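PcyX_EBK42635 (Marine metagenome, PDB 5OWG) probably catalyses the ferredoxin-dependent, four-electron reduction of biliverdin to phycoerythrobilin, as a bilin reductase of probable phage origin. Local coordinates at residues V30-P35 and I57-L62; L45-R50 and K224-D229; D63-R68 and Q214-P219; L78-M83 and P89-D94. One frame throughout, in Å; residues are numbered along the deposited sequence.

Contact 1: residues V30-P35 and I57-L62; sequences VEYNEP and IRRAHL
Glu34 and Arg59 meet side-on: their side chains run at about a right angle, yet the carboxylate and the guanidinium lie nearly coplanar, 5° apart. Arg59 offers two nitrogens, one to each oxygen. Arg59 NE gives the shorter bond, 2.9 Å to Glu34 OE2, and Arg59 NH2 reaches Glu34 OE1 at 3.2 Å. Both oxygens are approached on their syn side and both lie close to the guanidinium plane, so the paired bonds of this salt bridge fix the rotation of the two flat groups together. A chi1 of -174° swings the Arg59 chain away from its amide nitrogen, and the chain stays extended as far as NE and carries the charged end out to Glu34, whose own chain is straight as well. Second partners complete the polar network: Arg59 NH1 donates to Leu231 O, and Glu34 OE1 also accepts from Asn230 ND2. One face of the guanidinium is covered near its rim by His61 CB, 3.3 Å above the plane. Tyr32 comes in across the aliphatic part of the arginine, with Tyr32 OH 3.7 Å from Arg59 CG and its ring turned 74° from the guanidinium plane. Arg58 heads off to a different partner, Gln196. Strand 47-53 lies between strands 30-32 and 57-67 in the sheet, so these side chains reach across a neighbouring strand, beside the chain that follows the last helix. At this end of strand 57-67 the chain turns a corner, and Arg58 and Arg59 together face Phe81 on the adjacent strand, a classic beta bulge in the central antiparallel sheet of the bilin reductase fold.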
loop_
_atom_site.group_PDB
_atom_site.type_symbol
_atom_site.label_atom_id
_atom_site.label_comp_id
_atom_site.label_asym_id
_atom_site.label_seq_id
_atom_site.Cartn_x
_atom_site.Cartn_y
_atom_site.Cartn_z
ATOM N N VAL A 30 6.981 7.942 -10.041
ATOM C CA VAL A 30 8.410 8.125 -9.825
ATOM C C VAL A 30 8.715 7.786 -8.374
ATOM O O VAL A 30 8.011 8.238 -7.464
ATOM C CB VAL A 30 8.859 9.558 -10.156
ATOM C CG1 VAL A 30 10.355 9.725 -9.904
ATOM C CG2 VAL A 30 8.525 9.888 -11.598
ATOM N N GLU A 31 9.763 6.997 -8.165
ATOM C CA GLU A 31 10.171 6.619 -6.823
ATOM C C GLU A 31 10.908 7.768 -6.146
ATOM O O GLU A 31 11.635 8.534 -6.786
ATOM C CB GLU A 31 11.065 5.380 -6.866
ATOM C CG GLU A 31 11.445 4.849 -5.499
ATOM C CD GLU A 31 12.066 3.471 -5.570
ATOM O OE1 GLU A 31 12.429 3.038 -6.684
ATOM O OE2 GLU A 31 12.186 2.815 -4.514
ATOM N N TYR A 32 10.712 7.880 -4.836
ATOM C CA TYR A 32 11.353 8.914 -4.039
ATOM C C TYR A 32 11.695 8.336 -2.673
ATOM O O TYR A 32 11.152 7.308 -2.258
ATOM C CB TYR A 32 10.455 10.150 -3.886
ATOM C CG TYR A 32 9.258 9.925 -2.997
ATOM C CD1 TYR A 32 8.106 9.328 -3.490
ATOM C CD2 TYR A 32 9.278 10.311 -1.664
ATOM C CE1 TYR A 32 7.008 9.119 -2.680
ATOM C CE2 TYR A 32 8.186 10.107 -0.845
ATOM C CZ TYR A 32 7.053 9.510 -1.358
ATOM O OH TYR A 32 5.962 9.303 -0.550
ATOM N N ASN A 33 12.607 9.008 -1.977
ATOM C CA ASN A 33 13.051 8.583 -0.651
ATOM C C ASN A 33 12.266 9.377 0.386
ATOM O O ASN A 33 12.527 10.563 0.603
ATOM C CB ASN A 33 14.554 8.785 -0.489
ATOM C CG ASN A 33 15.365 7.952 -1.464
ATOM O OD1 ASN A 33 16.191 8.480 -2.209
ATOM N ND2 ASN A 33 15.135 6.643 -1.462
ATOM N N GLU A 34 11.308 8.721 1.032
ATOM C CA GLU A 34 10.489 9.396 2.032
ATOM C C GLU A 34 11.282 9.559 3.324
ATOM O O GLU A 34 11.915 8.601 3.779
ATOM C CB GLU A 34 9.206 8.613 2.299
ATOM C CG GLU A 34 8.246 9.322 3.244
ATOM C CD GLU A 34 6.948 8.561 3.445
ATOM O OE1 GLU A 34 6.974 7.497 4.098
ATOM O OE2 GLU A 34 5.903 9.025 2.945
ATOM N N PRO A 35 11.277 10.742 3.939
ATOM C CA PRO A 35 12.022 10.924 5.192
ATOM C C PRO A 35 11.611 9.905 6.246
ATOM O O PRO A 35 10.423 9.696 6.504
ATOM C CB PRO A 35 11.657 12.352 5.613
ATOM C CG PRO A 35 11.274 13.035 4.360
ATOM C CD PRO A 35 10.637 11.993 3.494
ATOM N N ILE A 57 -1.083 11.117 -7.619
ATOM C CA ILE A 57 -1.016 10.218 -6.472
ATOM C C ILE A 57 0.097 10.722 -5.565
ATOM O O ILE A 57 1.282 10.595 -5.898
ATOM C CB ILE A 57 -0.766 8.766 -6.905
ATOM C CG1 ILE A 57 -1.937 8.249 -7.747
ATOM C CG2 ILE A 57 -0.547 7.866 -5.694
ATOM C CD1 ILE A 57 -1.553 7.132 -8.693
ATOM N N ARG A 58 -0.275 11.289 -4.413
ATOM C CA ARG A 58 0.730 11.860 -3.523
ATOM C C ARG A 58 1.618 10.789 -2.906
ATOM O O ARG A 58 2.796 11.050 -2.634
ATOM C CB ARG A 58 0.066 12.691 -2.421
ATOM C CG ARG A 58 -0.708 11.896 -1.377
ATOM C CD ARG A 58 -1.137 12.796 -0.228
ATOM N NE ARG A 58 -1.919 12.074 0.773
ATOM C CZ ARG A 58 -1.403 11.423 1.813
ATOM N NH1 ARG A 58 -0.092 11.390 2.012
ATOM N NH2 ARG A 58 -2.208 10.799 2.661
ATOM N N ARG A 59 1.089 9.589 -2.676
ATOM C CA ARG A 59 1.876 8.557 -2.014
ATOM C C ARG A 59 1.448 7.171 -2.470
ATOM O O ARG A 59 0.259 6.836 -2.447
ATOM C CB ARG A 59 1.755 8.674 -0.492
ATOM C CG ARG A 59 2.666 7.723 0.262
ATOM C CD ARG A 59 2.681 8.021 1.752
ATOM N NE ARG A 59 3.701 7.245 2.457
ATOM C CZ ARG A 59 3.496 6.063 3.033
ATOM N NH1 ARG A 59 2.296 5.495 3.002
ATOM N NH2 ARG A 59 4.496 5.446 3.646
ATOM N N ALA A 60 2.433 6.376 -2.883
ATOM C CA ALA A 60 2.258 4.963 -3.198
ATOM C C ALA A 60 3.376 4.209 -2.498
ATOM O O ALA A 60 4.553 4.469 -2.762
ATOM C CB ALA A 60 2.301 4.718 -4.708
ATOM N N HIS A 61 3.017 3.278 -1.615
ATOM C CA HIS A 61 3.959 2.701 -0.662
ATOM C C HIS A 61 3.928 1.185 -0.768
ATOM O O HIS A 61 2.870 0.573 -0.594
ATOM C CB HIS A 61 3.616 3.151 0.762
ATOM C CG HIS A 61 4.477 2.541 1.823
ATOM N ND1 HIS A 61 4.063 2.418 3.131
ATOM C CD2 HIS A 61 5.730 2.029 1.774
ATOM C CE1 HIS A 61 5.021 1.852 3.844
ATOM N NE2 HIS A 61 6.044 1.607 3.044
ATOM N N LEU A 62 5.084 0.585 -1.040
ATOM C CA LEU A 62 5.229 -0.865 -1.110
ATOM C C LEU A 62 6.065 -1.330 0.073
ATOM O O LEU A 62 7.243 -0.973 0.184
ATOM C CB LEU A 62 5.877 -1.296 -2.426
ATOM C CG LEU A 62 6.098 -2.806 -2.585
ATOM C CD1 LEU A 62 4.769 -3.536 -2.726
ATOM C CD2 LEU A 62 7.008 -3.100 -3.767
#

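Contact 2: residues L45-R50 and K224-D229; sequences LGWVNR and KLFCSD
Phe226, on the inner side of helix 220-229, packs against Trp47 and Asn49 of strand 47-53 in a buried, largely aromatic contact that seats the helix on one face of the central antiparallel sheet. Trp47 and Asn49 are two residues apart on the strand, so both project toward the helix, and Phe226 reaches both. The six-membered ring of Trp47 and the phenyl ring of Phe226 have centroids 5.1 Å apart and planes inclined at 56°, an oblique meeting of the two rings. Trp47 CZ2 lies over one face of the phenyl group, toward its rim, and is 3.7 Å from Phe226 CG; the neighbouring Trp47 CH2 rests 3.8 Å from Phe226 CB. The Phe226 ring extends from the helix toward the sheet, where its far end meets the Asn49 amide coming from the opposite direction. There Asn49 OD1 is 3.2 Å from Phe226 CE1. The amide itself is held by bonds outside the pair: ND2 donates to Phe40 O, and OD1 is joined to His61 NE2. Asn49 ND2 also sits 3.0 Å above the Trp47 ring plane, near the rim. Phe40 adds an edge-to-face ring to Phe226, and Met213 of helix 210-215 touches both aromatics. No hydrogen bond links strand and helix here, which suggests that van der Waals packing, chiefly between the rings, carries most of the contact, while the buried amide finds polar partners in Phe40 O and His61 NE2.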
loop_
_atom_site.group_PDB
_atom_site.type_symbol
_atom_site.label_atom_id
_atom_site.label_comp_id
_atom_site.label_asym_id
_atom_site.label_seq_id
_atom_site.Cartn_x
_atom_site.Cartn_y
_atom_site.Cartn_z
ATOM N N LEU A 45 16.656 -8.119 8.113
ATOM C CA LEU A 45 15.282 -8.440 8.472
ATOM C C LEU A 45 14.400 -8.678 7.253
ATOM O O LEU A 45 13.180 -8.801 7.402
ATOM C CB LEU A 45 14.690 -7.315 9.325
ATOM C CG LEU A 45 15.439 -7.019 10.625
ATOM C CD1 LEU A 45 15.050 -5.652 11.165
ATOM C CD2 LEU A 45 15.167 -8.102 11.656
ATOM N N GLY A 46 14.988 -8.749 6.064
ATOM C CA GLY A 46 14.189 -8.883 4.853
ATOM C C GLY A 46 13.119 -7.826 4.730
ATOM O O GLY A 46 12.018 -8.105 4.237
ATOM N N TRP A 47 13.415 -6.606 5.172
ATOM C CA TRP A 47 12.462 -5.505 5.161
ATOM C C TRP A 47 12.813 -4.563 4.017
ATOM O O TRP A 47 13.920 -4.013 3.979
ATOM C CB TRP A 47 12.484 -4.760 6.496
ATOM C CG TRP A 47 11.172 -4.147 6.915
ATOM C CD1 TRP A 47 9.987 -4.180 6.235
ATOM C CD2 TRP A 47 10.921 -3.410 8.120
ATOM N NE1 TRP A 47 9.015 -3.513 6.944
ATOM C CE2 TRP A 47 9.564 -3.029 8.103
ATOM C CE3 TRP A 47 11.713 -3.038 9.211
ATOM C CZ2 TRP A 47 8.983 -2.293 9.133
ATOM C CZ3 TRP A 47 11.134 -2.307 10.234
ATOM C CH2 TRP A 47 9.782 -1.943 10.187
ATOM N N VAL A 48 11.879 -4.385 3.087
ATOM C CA VAL A 48 12.026 -3.440 1.989
ATOM C C VAL A 48 10.813 -2.523 1.994
ATOM O O VAL A 48 9.673 -2.995 2.056
ATOM C CB VAL A 48 12.161 -4.151 0.628
ATOM C CG1 VAL A 48 12.241 -3.139 -0.505
ATOM C CG2 VAL A 48 13.390 -5.046 0.618
ATOM N N ASN A 49 11.059 -1.217 1.927
ATOM C CA ASN A 49 9.994 -0.223 1.905
ATOM C C ASN A 49 10.324 0.802 0.834
ATOM O O ASN A 49 11.393 1.418 0.871
ATOM C CB ASN A 49 9.829 0.450 3.272
ATOM C CG ASN A 49 9.011 -0.385 4.238
ATOM O OD1 ASN A 49 7.780 -0.343 4.218
ATOM N ND2 ASN A 49 9.688 -1.146 5.091
ATOM N N ARG A 50 9.409 0.982 -0.116
ATOM C CA ARG A 50 9.639 1.834 -1.270
ATOM C C ARG A 50 8.397 2.671 -1.528
ATOM O O ARG A 50 7.274 2.182 -1.375
ATOM C CB ARG A 50 9.977 0.992 -2.503
ATOM C CG ARG A 50 11.251 0.181 -2.345
ATOM C CD ARG A 50 11.460 -0.755 -3.518
ATOM N NE ARG A 50 11.773 -0.030 -4.745
ATOM C CZ ARG A 50 11.839 -0.590 -5.948
ATOM N NH1 ARG A 50 11.606 -1.887 -6.096
ATOM N NH2 ARG A 50 12.133 0.150 -7.008
ATOM N N LYS A 224 6.644 0.165 16.338
ATOM C CA LYS A 224 5.984 1.394 16.770
ATOM C C LYS A 224 6.493 2.598 15.987
ATOM O O LYS A 224 5.728 3.531 15.714
ATOM C CB LYS A 224 6.185 1.601 18.273
ATOM C CG LYS A 224 5.847 3.006 18.770
ATOM C CD LYS A 224 4.417 3.419 18.460
ATOM C CE LYS A 224 4.237 4.921 18.645
ATOM N NZ LYS A 224 2.867 5.387 18.292
ATOM N N LEU A 225 7.775 2.596 15.624
ATOM C CA LEU A 225 8.325 3.661 14.791
ATOM C C LEU A 225 7.689 3.650 13.403
ATOM O O LEU A 225 7.226 4.685 12.908
ATOM C CB LEU A 225 9.842 3.496 14.692
ATOM C CG LEU A 225 10.763 4.707 14.840
ATOM C CD1 LEU A 225 10.505 5.470 16.124
ATOM C CD2 LEU A 225 12.203 4.227 14.809
ATOM N N PHE A 226 7.653 2.477 12.766
ATOM C CA PHE A 226 7.126 2.358 11.408
ATOM C C PHE A 226 5.624 2.629 11.364
ATOM O O PHE A 226 5.144 3.386 10.511
ATOM C CB PHE A 226 7.447 0.962 10.870
ATOM C CG PHE A 226 6.878 0.680 9.511
ATOM C CD1 PHE A 226 7.506 1.147 8.370
ATOM C CD2 PHE A 226 5.729 -0.081 9.374
ATOM C CE1 PHE A 226 6.989 0.876 7.117
ATOM C CE2 PHE A 226 5.208 -0.356 8.125
ATOM C CZ PHE A 226 5.838 0.123 6.995
ATOM N N CYS A 227 4.863 2.016 12.273
ATOM C CA CYS A 227 3.408 2.123 12.223
ATOM C C CYS A 227 2.927 3.559 12.400
ATOM O O CYS A 227 1.856 3.919 11.898
ATOM C CB CYS A 227 2.780 1.226 13.291
ATOM S SG CYS A 227 2.880 -0.539 12.928
ATOM N N SER A 228 3.693 4.392 13.104
ATOM C CA SER A 228 3.239 5.737 13.437
ATOM C C SER A 228 3.712 6.800 12.454
ATOM O O SER A 228 3.027 7.813 12.278
ATOM C CB SER A 228 3.714 6.115 14.845
ATOM O OG SER A 228 5.128 6.152 14.915
ATOM N N ASP A 229 4.864 6.602 11.807
ATOM C CA ASP A 229 5.503 7.654 11.030
ATOM C C ASP A 229 5.623 7.366 9.541
ATOM O O ASP A 229 5.669 8.318 8.756
ATOM C CB ASP A 229 6.913 7.931 11.574
ATOM C CG ASP A 229 6.903 8.350 13.026
ATOM O OD1 ASP A 229 5.804 8.508 13.598
ATOM O OD2 ASP A 229 7.999 8.519 13.598
#

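Contact 3: residues D63-R68 and Q214-P219; sequences DVVDVR and QSLGLP
Gly217 N donates to Gln214 O at 3.1 Å, part of the Schellman motif that ends helix 210-215, and this closing turn presents Leu216 to Val65 and Val67 of strand 57-67. The positive phi of Gly217, 80°, turns the chain out of the helix in a conformation that suits a residue without a side chain. Across the contact everything is apolar. One methyl of Leu216, CD1, rests against both valines at once: Leu216 CD1 is 3.5 Å from Val65 CG1 and 3.3 Å from Val67 CG2, both tighter than ordinary carbon contacts, so the packing here is close. Val65 aims CG1 at the leucine through a chi1 of -178°, which sets that methyl across from the amide nitrogen, and the leucine branch point takes part too, with Leu216 CG 3.7 Å from Val65 CG1. Val67 crosses the leucine at about a right angle, whereas Val65 runs more slantwise to it. Asp66, between the two valines, points away and forms a weak salt bridge with Arg68. Leu218 adds a lighter touch beyond the glycine, with Leu218 CD1 4.4 Å from Val65 CG2. The leucines also reach further: Leu216 touches Leu73 of the next strand, while Leu218 packs on Trp47 and on Ile223 of the following helix, for which Pro219 is the N-cap. Thus the short linker between helices 210-215 and 220-229 is seated on the C-terminal end of strand 57-67, a Schellman-capped turn between two helices, packed by its leucines on one face of the central antiparallel sheet.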
loop_
_atom_site.group_PDB
_atom_site.type_symbol
_atom_site.label_atom_id
_atom_site.label_comp_id
_atom_site.label_asym_id
_atom_site.label_seq_id
_atom_site.Cartn_x
_atom_site.Cartn_y
_atom_site.Cartn_z
ATOM N N ASP A 63 5.454 -2.128 0.945
ATOM C CA ASP A 63 6.108 -2.668 2.130
ATOM C C ASP A 63 6.151 -4.184 2.009
ATOM O O ASP A 63 5.101 -4.836 1.998
ATOM C CB ASP A 63 5.364 -2.247 3.398
ATOM C CG ASP A 63 5.790 -3.039 4.615
ATOM O OD1 ASP A 63 6.976 -3.422 4.693
ATOM O OD2 ASP A 63 4.934 -3.291 5.489
ATOM N N VAL A 64 7.359 -4.740 1.922
ATOM C CA VAL A 64 7.559 -6.171 1.718
ATOM C C VAL A 64 8.481 -6.693 2.810
ATOM O O VAL A 64 9.558 -6.131 3.040
ATOM C CB VAL A 64 8.153 -6.475 0.328
ATOM C CG1 VAL A 64 8.347 -7.979 0.130
ATOM C CG2 VAL A 64 7.263 -5.910 -0.761
ATOM N N VAL A 65 8.060 -7.765 3.475
ATOM C CA VAL A 65 8.870 -8.452 4.475
ATOM C C VAL A 65 9.138 -9.857 3.951
ATOM O O VAL A 65 8.224 -10.690 3.895
ATOM C CB VAL A 65 8.186 -8.500 5.848
ATOM C CG1 VAL A 65 9.087 -9.182 6.869
ATOM C CG2 VAL A 65 7.818 -7.099 6.314
ATOM N N ASP A 66 10.383 -10.121 3.569
ATOM C CA ASP A 66 10.797 -11.419 3.038
ATOM C C ASP A 66 11.610 -12.126 4.123
ATOM O O ASP A 66 12.826 -11.952 4.222
ATOM C CB ASP A 66 11.599 -11.246 1.746
ATOM C CG ASP A 66 11.855 -12.563 1.036
ATOM O OD1 ASP A 66 12.135 -13.569 1.720
ATOM O OD2 ASP A 66 11.772 -12.592 -0.210
ATOM N N VAL A 67 10.925 -12.932 4.938
ATOM C CA VAL A 67 11.575 -13.668 6.019
ATOM C C VAL A 67 11.202 -15.144 5.941
ATOM O O VAL A 67 10.449 -15.655 6.777
ATOM C CB VAL A 67 11.211 -13.071 7.394
ATOM C CG1 VAL A 67 11.810 -11.679 7.544
ATOM C CG2 VAL A 67 9.700 -13.009 7.586
ATOM N N ARG A 68 11.747 -15.845 4.953
ATOM C CA ARG A 68 11.490 -17.273 4.781
ATOM C C ARG A 68 12.693 -18.086 5.256
ATOM O O ARG A 68 13.302 -18.859 4.513
ATOM C CB ARG A 68 11.145 -17.568 3.326
ATOM C CG ARG A 68 9.866 -16.889 2.871
ATOM C CD ARG A 68 9.639 -17.070 1.385
ATOM N NE ARG A 68 10.657 -16.404 0.579
ATOM C CZ ARG A 68 10.715 -16.467 -0.746
ATOM N NH1 ARG A 68 9.811 -17.165 -1.422
ATOM N NH2 ARG A 68 11.676 -15.829 -1.399
ATOM N N GLN A 214 4.914 -8.332 14.621
ATOM C CA GLN A 214 5.507 -9.179 15.649
ATOM C C GLN A 214 5.659 -10.608 15.148
ATOM O O GLN A 214 6.664 -11.271 15.431
ATOM C CB GLN A 214 4.656 -9.142 16.920
ATOM C CG GLN A 214 4.989 -7.995 17.863
ATOM C CD GLN A 214 4.027 -7.906 19.033
ATOM O OE1 GLN A 214 2.883 -8.352 18.946
ATOM N NE2 GLN A 214 4.491 -7.332 20.139
ATOM N N SER A 215 4.670 -11.100 14.398
ATOM C CA SER A 215 4.787 -12.418 13.785
ATOM C C SER A 215 5.976 -12.466 12.832
ATOM O O SER A 215 6.770 -13.413 12.858
ATOM C CB SER A 215 3.493 -12.772 13.050
ATOM O OG SER A 215 2.356 -12.504 13.851
ATOM N N LEU A 216 6.121 -11.441 11.989
ATOM C CA LEU A 216 7.242 -11.376 11.057
ATOM C C LEU A 216 8.591 -11.260 11.756
ATOM O O LEU A 216 9.624 -11.335 11.081
ATOM C CB LEU A 216 7.066 -10.193 10.097
ATOM C CG LEU A 216 6.220 -10.371 8.825
ATOM C CD1 LEU A 216 6.734 -11.515 7.958
ATOM C CD2 LEU A 216 4.743 -10.561 9.137
ATOM N N GLY A 217 8.616 -11.076 13.075
ATOM C CA GLY A 217 9.872 -10.988 13.791
ATOM C C GLY A 217 10.549 -9.639 13.713
ATOM O O GLY A 217 11.780 -9.567 13.797
ATOM N N LEU A 218 9.781 -8.555 13.557
ATOM C CA LEU A 218 10.398 -7.240 13.492
ATOM C C LEU A 218 10.562 -6.656 14.892
ATOM O O LEU A 218 9.729 -6.897 15.772
ATOM C CB LEU A 218 9.554 -6.296 12.640
ATOM C CG LEU A 218 9.277 -6.778 11.213
ATOM C CD1 LEU A 218 8.281 -5.863 10.523
ATOM C CD2 LEU A 218 10.568 -6.867 10.410
ATOM N N PRO A 219 11.630 -5.894 15.131
ATOM C CA PRO A 219 11.825 -5.296 16.458
ATOM C C PRO A 219 10.598 -4.513 16.903
ATOM O O PRO A 219 9.949 -3.830 16.109
ATOM C CB PRO A 219 13.036 -4.380 16.259
ATOM C CG PRO A 219 13.779 -4.978 15.120
ATOM C CD PRO A 219 12.744 -5.581 14.219
#

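Contact 4: residues L78-M83 and P89-D94; sequences LCLFPM and PIYGFD
Leu78, Tyr91 and Ile90 bury the most surface where strands 73-82 and 90-96 pair as a beta hairpin in the central sheet; the axes of 78-82 and 90-94 approach to 4.8 Å and run antiparallel, at 173°. On one face Leu78 reaches diagonally over to Tyr91: Leu78 CD2 is 3.5 Å from Tyr91 CE1, approaching the ring obliquely, and Leu80 flanks the same ring. Tyr91 extends its phenol outward from the strand toward helix 161-179, where the hydroxyl is hydrogen-bonded to Ala169 O. His107 of the next strand meets this ring edge-to-face. Ile90 works on the opposite face, where Cys79 and Phe81 await it. Ile90 CG2 lies over the face of the Phe81 ring and also approaches Cys79 SG, at 3.5 Å. The other arm of the isoleucine passes alongside the ring, with Ile90 CD1 3.4 Å from Phe81 CE1. Helix 189-204 covers this side, touching Phe81 through Gln196 and Ser200 and Ile90 through Tyr199, so both faces of the hairpin are sandwiched by helices. The backbone bonds set these side chains in place. Leu78 and Phe93 form a hydrogen-bonded pair, Leu78 N to Phe93 O at 2.9 Å and Phe93 N to Leu78 O in return. Next along, Cys79 and Gly92 form a non-hydrogen-bonded pair. Farther on, Leu80 N donates to Tyr91 O at 3.0 Å, and that same carbonyl oxygen receives a CA-H...O contact from Cys79 CA at 3.3 Å.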
loop_
_atom_site.group_PDB
_atom_site.type_symbol
_atom_site.label_atom_id
_atom_site.label_comp_id
_atom_site.label_asym_id
_atom_site.label_seq_id
_atom_site.Cartn_x
_atom_site.Cartn_y
_atom_site.Cartn_z
ATOM N N LEU A 78 0.591 -2.714 0.196
ATOM C CA LEU A 78 0.616 -1.759 -0.905
ATOM C C LEU A 78 -0.573 -0.825 -0.759
ATOM O O LEU A 78 -1.720 -1.282 -0.713
ATOM C CB LEU A 78 0.588 -2.475 -2.260
ATOM C CG LEU A 78 0.648 -1.583 -3.504
ATOM C CD1 LEU A 78 1.965 -0.824 -3.587
ATOM C CD2 LEU A 78 0.438 -2.411 -4.758
ATOM N N CYS A 79 -0.298 0.475 -0.690
ATOM C CA CYS A 79 -1.333 1.477 -0.490
ATOM C C CYS A 79 -1.041 2.682 -1.370
ATOM O O CYS A 79 0.117 3.062 -1.561
ATOM C CB CYS A 79 -1.419 1.921 0.973
ATOM S SG CYS A 79 -2.843 2.954 1.320
ATOM N N LEU A 80 -2.106 3.282 -1.900
ATOM C CA LEU A 80 -2.003 4.462 -2.751
ATOM C C LEU A 80 -2.978 5.523 -2.263
ATOM O O LEU A 80 -4.188 5.277 -2.208
ATOM C CB LEU A 80 -2.291 4.122 -4.217
ATOM C CG LEU A 80 -1.106 3.745 -5.110
ATOM C CD1 LEU A 80 -0.580 2.356 -4.783
ATOM C CD2 LEU A 80 -1.492 3.840 -6.582
ATOM N N PHE A 81 -2.451 6.703 -1.917
ATOM C CA PHE A 81 -3.273 7.861 -1.581
ATOM C C PHE A 81 -3.297 8.835 -2.751
ATOM O O PHE A 81 -2.226 9.204 -3.253
ATOM C CB PHE A 81 -2.728 8.569 -0.344
ATOM C CG PHE A 81 -3.033 7.870 0.951
ATOM C CD1 PHE A 81 -4.266 8.023 1.563
ATOM C CD2 PHE A 81 -2.077 7.083 1.570
ATOM C CE1 PHE A 81 -4.546 7.391 2.759
ATOM C CE2 PHE A 81 -2.351 6.449 2.769
ATOM C CZ PHE A 81 -3.587 6.602 3.363
ATOM N N PRO A 82 -4.459 9.286 -3.222
ATOM C CA PRO A 82 -4.479 10.299 -4.285
ATOM C C PRO A 82 -4.075 11.670 -3.757
ATOM O O PRO A 82 -3.909 11.888 -2.556
ATOM C CB PRO A 82 -5.933 10.288 -4.763
ATOM C CG PRO A 82 -6.708 9.779 -3.600
ATOM C CD PRO A 82 -5.813 8.789 -2.916
ATOM N N MET A 83 -3.916 12.609 -4.689
ATOM C CA MET A 83 -3.519 13.965 -4.336
ATOM C C MET A 83 -4.683 14.701 -3.669
ATOM O O MET A 83 -5.834 14.253 -3.681
ATOM C CB MET A 83 -3.026 14.712 -5.581
ATOM C CG MET A 83 -2.214 15.979 -5.310
ATOM S SD MET A 83 -0.792 15.709 -4.234
ATOM C CE MET A 83 0.193 14.616 -5.250
ATOM N N PRO A 89 -11.006 7.017 -4.041
ATOM C CA PRO A 89 -10.772 6.031 -2.979
ATOM C C PRO A 89 -9.292 5.797 -2.716
ATOM O O PRO A 89 -8.437 6.549 -3.194
ATOM C CB PRO A 89 -11.458 4.770 -3.519
ATOM C CG PRO A 89 -11.411 4.923 -4.997
ATOM C CD PRO A 89 -11.528 6.396 -5.271
ATOM N N ILE A 90 -8.986 4.752 -1.952
ATOM C CA ILE A 90 -7.618 4.389 -1.606
ATOM C C ILE A 90 -7.410 2.939 -2.021
ATOM O O ILE A 90 -8.035 2.029 -1.459
ATOM C CB ILE A 90 -7.337 4.578 -0.107
ATOM C CG1 ILE A 90 -7.424 6.057 0.274
ATOM C CG2 ILE A 90 -5.962 4.020 0.267
ATOM C CD1 ILE A 90 -7.654 6.286 1.755
ATOM N N TYR A 91 -6.544 2.720 -3.007
ATOM C CA TYR A 91 -6.091 1.369 -3.310
ATOM C C TYR A 91 -5.370 0.800 -2.099
ATOM O O TYR A 91 -4.466 1.434 -1.545
ATOM C CB TYR A 91 -5.161 1.376 -4.523
ATOM C CG TYR A 91 -4.618 0.016 -4.921
ATOM C CD1 TYR A 91 -3.536 -0.550 -4.255
ATOM C CD2 TYR A 91 -5.173 -0.690 -5.980
ATOM C CE1 TYR A 91 -3.034 -1.787 -4.623
ATOM C CE2 TYR A 91 -4.679 -1.926 -6.356
ATOM C CZ TYR A 91 -3.609 -2.468 -5.675
ATOM O OH TYR A 91 -3.113 -3.697 -6.046
ATOM N N GLY A 92 -5.776 -0.392 -1.682
ATOM C CA GLY A 92 -5.127 -1.063 -0.579
ATOM C C GLY A 92 -5.062 -2.549 -0.836
ATOM O O GLY A 92 -6.083 -3.171 -1.131
ATOM N N PHE A 93 -3.866 -3.124 -0.760
ATOM C CA PHE A 93 -3.672 -4.556 -0.948
ATOM C C PHE A 93 -2.752 -5.055 0.151
ATOM O O PHE A 93 -1.637 -4.545 0.309
ATOM C CB PHE A 93 -3.084 -4.870 -2.325
ATOM C CG PHE A 93 -2.915 -6.342 -2.592
ATOM C CD1 PHE A 93 -3.979 -7.109 -3.037
ATOM C CD2 PHE A 93 -1.692 -6.957 -2.394
ATOM C CE1 PHE A 93 -3.825 -8.461 -3.281
ATOM C CE2 PHE A 93 -1.531 -8.310 -2.639
ATOM C CZ PHE A 93 -2.599 -9.061 -3.083
ATOM N N ASP A 94 -3.219 -6.042 0.910
ATOM C CA ASP A 94 -2.456 -6.615 2.012
ATOM C C ASP A 94 -2.570 -8.127 1.934
ATOM O O ASP A 94 -3.681 -8.671 1.948
ATOM C CB ASP A 94 -2.956 -6.098 3.364
ATOM C CG ASP A 94 -2.707 -4.613 3.547
ATOM O OD1 ASP A 94 -1.542 -4.187 3.410
ATOM O OD2 ASP A 94 -3.676 -3.875 3.821
#

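How the contacts relate
All four contacts involve one antiparallel sheet, whose strands follow one another in chain order. Contacts 1 and 3 share strand 57-67, with centres 21 Å apart. Contact 2 lies next to contact 3, 10 Å away between centres, because strands 47-53 and 57-67 are neighbours and helices 210-215 and 220-229 are consecutive. It also touches contact 1 through His61, beside Asn49 and Phe226. Contact 4, its centre 12 Å from that of contact 1, continues the sheet through strand 73-82. Along the chain contact 4 is nested inside the loop closed by contact 3, itself nested in that of contact 2, while contacts 1 and 2 interlock. Thus a local hairpin lies near the centre of the chain, and the C-terminal helices close over one sheet face.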